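Local coordinates for protein lytic chitin monooxygenase (Enterococcus faecalis, PDB 4A02) that cleaves glycosidic bonds of crystalline alpha- and beta-chitin oxidatively, using a copper centre, and works in synergy with a chitinase, at residues Thr69-Gly74 / Ile132-Asp137. Sequence-based numbering, arbitrary orientation.
Sequences TNITTG and INIPTD
Peptide groups on either side of Gly74 and Ile134 are the flat groups that meet edge on, forming one antiparallel hydrogen-bonded pair. Gly74 N, in the peptide after Thr73, reaches Ile134 O at 2.9 Å within the carbonyl plane, on a lone pair. The return bond, Ile134 N to Gly74 O, joins the other two peptides and is equally short and nearly straight (162° at the hydrogen), yet its donor stands 53° out of the plane of the Gly74 carbonyl and so uses no lone pair. Ile134 lies beside these groups, its CB 3.5 Å from Gly74 O and its CG2 3.9 Å from Thr73 CA. One step earlier, the methyl of Thr73 lies alongside the chain at the strand exit, CG2 3.4 Å from Pro135 O. One water bridges Thr73 OG1 and Thr136 O, 2.7 Å from each oxygen, donating to Thr136 O. On the inner side Ile71 crosses Ile134 at about a right angle, CD1 4.2 Å from CG1. Both isoleucines also touch Leu76 and Ile165. The contact thus joins the start of strand 74-82 to the end of edge strand 127-134 in the three-stranded sheet of the LPMO beta-sandwich, while strand 69-71 pairs with 155-165 of the other sheet.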
ATOM      1  N   THR A  69       7.875   8.388   4.067  1.00  5.31           N
ATOM      2  CA  THR A  69       8.764   7.849   5.107  1.00  5.15           C
ATOM      3  C   THR A  69      10.142   7.601   4.526  1.00  5.16           C
ATOM      4  O   THR A  69      10.283   6.929   3.502  1.00  5.53           O
ATOM      5  CB  THR A  69       8.203   6.522   5.647  1.00  5.21           C
ATOM      6  OG1 THR A  69       6.955   6.767   6.275  1.00  5.89           O
ATOM      7  CG2 THR A  69       9.148   5.893   6.643  1.00  5.79           C
ATOM      8  N   ASN A  70      11.181   8.058   5.229  1.00  5.39           N
ATOM      9  CA  ASN A  70      12.546   7.751   4.820  1.00  5.67           C
ATOM     10  C   ASN A  70      12.872   6.297   5.101  1.00  5.61           C
ATOM     11  O   ASN A  70      12.675   5.808   6.212  1.00  6.29           O
ATOM     12  CB  ASN A  70      13.521   8.639   5.566  1.00  6.63           C
ATOM     13  CG  ASN A  70      13.346  10.126   5.220  1.00  7.61           C
ATOM     14  OD1 ASN A  70      13.022  10.478   4.082  1.00  9.77           O
ATOM     15  ND2 ASN A  70      13.534  10.969   6.217  1.00  9.24           N
ATOM     16  N   ILE A  71      13.410   5.614   4.093  1.00  5.77           N
ATOM     17  CA  ILE A  71      13.884   4.242   4.217  1.00  5.99           C
ATOM     18  C   ILE A  71      15.202   4.125   3.441  1.00  6.39           C
ATOM     19  O   ILE A  71      15.563   4.982   2.667  1.00  6.98           O
ATOM     20  CB  ILE A  71      12.877   3.214   3.688  1.00  6.37           C
ATOM     21  CG1 ILE A  71      12.680   3.285   2.172  1.00  6.22           C
ATOM     22  CG2 ILE A  71      11.537   3.328   4.428  1.00  7.28           C
ATOM     23  CD1 ILE A  71      11.913   2.106   1.605  1.00  7.17           C
ATOM     24  N   THR A  72      15.884   2.996   3.658  1.00  7.30           N
ATOM     25  CA  THR A  72      17.033   2.621   2.833  1.00  8.05           C
ATOM     26  C   THR A  72      16.618   1.513   1.886  1.00  7.97           C
ATOM     27  O   THR A  72      15.500   0.987   1.934  1.00  9.41           O
ATOM     28  CB  THR A  72      18.215   2.168   3.677  1.00 10.15           C
ATOM     29  OG1 THR A  72      17.898   0.933   4.311  1.00 14.15           O
ATOM     30  CG2 THR A  72      18.625   3.185   4.680  1.00 13.26           C
ATOM     31  N   THR A  73      17.516   1.146   0.967  1.00  8.01           N
ATOM     32  CA  THR A  73      17.331  -0.052   0.173  1.00  8.06           C
ATOM     33  C   THR A  73      17.671  -1.274   1.011  1.00  8.06           C
ATOM     34  O   THR A  73      18.044  -1.193   2.198  1.00  9.37           O
ATOM     35  CB  THR A  73      18.178   0.002  -1.090  1.00  8.93           C
ATOM     36  OG1 THR A  73      19.567   0.022  -0.704  1.00 10.70           O
ATOM     37  CG2 THR A  73      17.917   1.230  -1.928  1.00 10.68           C
ATOM     38  N   GLY A  74      17.515  -2.465   0.419  1.00  8.08           N
ATOM     39  CA  GLY A  74      17.719  -3.686   1.139  1.00  8.57           C
ATOM     40  C   GLY A  74      16.491  -4.126   1.896  1.00  7.96           C
ATOM     41  O   GLY A  74      15.381  -3.631   1.661  1.00  8.23           O
ATOM     42  N   ILE A 132      10.552  -7.487   3.059  1.00  8.24           N
ATOM     43  CA  ILE A 132      10.679  -7.436   1.609  1.00  8.52           C
ATOM     44  C   ILE A 132      11.987  -6.777   1.233  1.00  8.17           C
ATOM     45  O   ILE A 132      12.531  -5.951   1.968  1.00 10.02           O
ATOM     46  CB  ILE A 132       9.452  -6.729   0.970  1.00  9.08           C
ATOM     47  CG1 ILE A 132       9.434  -5.229   1.318  1.00  8.79           C
ATOM     48  CG2 ILE A 132       8.190  -7.440   1.330  1.00 10.30           C
ATOM     49  CD1 ILE A 132       8.304  -4.499   0.611  1.00 10.38           C
ATOM     50  N   ASN A 133      12.512  -7.087   0.057  1.00  8.63           N
ATOM     51  CA  ASN A 133      13.771  -6.547  -0.397  1.00  8.31           C
ATOM     52  C   ASN A 133      13.558  -5.373  -1.303  1.00  7.77           C
ATOM     53  O   ASN A 133      13.065  -5.495  -2.426  1.00  9.25           O
ATOM     54  CB  ASN A 133      14.632  -7.605  -1.078  1.00 10.75           C
ATOM     55  CG  ASN A 133      15.049  -8.670  -0.102  1.00 15.86           C
ATOM     56  OD1 ASN A 133      15.491  -8.337   1.005  1.00 20.87           O
ATOM     57  ND2 ASN A 133      14.949  -9.892  -0.554  1.00 22.84           N
ATOM     58  N   ILE A 134      13.943  -4.174  -0.849  1.00  7.44           N
ATOM     59  CA  ILE A 134      13.899  -2.985  -1.664  1.00  7.63           C
ATOM     60  C   ILE A 134      15.087  -3.016  -2.608  1.00  7.54           C
ATOM     61  O   ILE A 134      16.240  -3.067  -2.140  1.00  8.01           O
ATOM     62  CB  ILE A 134      13.890  -1.720  -0.801  1.00  7.51           C
ATOM     63  CG1 ILE A 134      12.735  -1.725   0.184  1.00  7.84           C
ATOM     64  CG2 ILE A 134      13.946  -0.476  -1.667  1.00  8.66           C
ATOM     65  CD1 ILE A 134      11.352  -1.800  -0.437  1.00  9.65           C
ATOM     66  N   PRO A 135      14.883  -2.983  -3.931  1.00  8.07           N
ATOM     67  CA  PRO A 135      16.033  -3.100  -4.856  1.00  8.47           C
ATOM     68  C   PRO A 135      17.049  -2.038  -4.617  1.00  8.16           C
ATOM     69  O   PRO A 135      16.749  -0.871  -4.340  1.00  8.05           O
ATOM     70  CB  PRO A 135      15.372  -3.019  -6.229  1.00  9.13           C
ATOM     71  CG  PRO A 135      13.958  -3.495  -6.008  1.00  9.92           C
ATOM     72  CD  PRO A 135      13.593  -2.949  -4.651  1.00  8.97           C
ATOM     73  N   THR A 136      18.321  -2.422  -4.745  1.00  9.02           N
ATOM     74  CA  THR A 136      19.404  -1.546  -4.401  1.00  9.88           C
ATOM     75  C   THR A 136      19.611  -0.359  -5.329  1.00  8.65           C
ATOM     76  O   THR A 136      20.324   0.548  -4.926  1.00 10.79           O
ATOM     77  CB  THR A 136      20.716  -2.355  -4.213  1.00 14.29           C
ATOM     78  OG1 THR A 136      21.000  -2.992  -5.398  1.00 18.65           O
ATOM     79  CG2 THR A 136      20.499  -3.362  -3.115  1.00 20.80           C
ATOM     80  N   ASP A 137      19.011  -0.340  -6.501  1.00  8.25           N
ATOM     81  CA  ASP A 137      19.104   0.802  -7.361  1.00  8.47           C
ATOM     82  C   ASP A 137      18.216   1.938  -6.899  1.00  7.91           C
ATOM     83  O   ASP A 137      18.396   3.067  -7.366  1.00  8.67           O
ATOM     84  CB  ASP A 137      18.756   0.496  -8.834  1.00  9.17           C
ATOM     85  CG  ASP A 137      17.328   0.122  -9.079  1.00  8.29           C
ATOM     86  OD1 ASP A 137      16.633  -0.348  -8.168  1.00 10.11           O
ATOM     87  OD2 ASP A 137      16.887   0.285 -10.269  1.00  8.94           O
TER
HETATM   88  O   HOH W   1      21.380   0.934  -2.444  1.00 31.51           O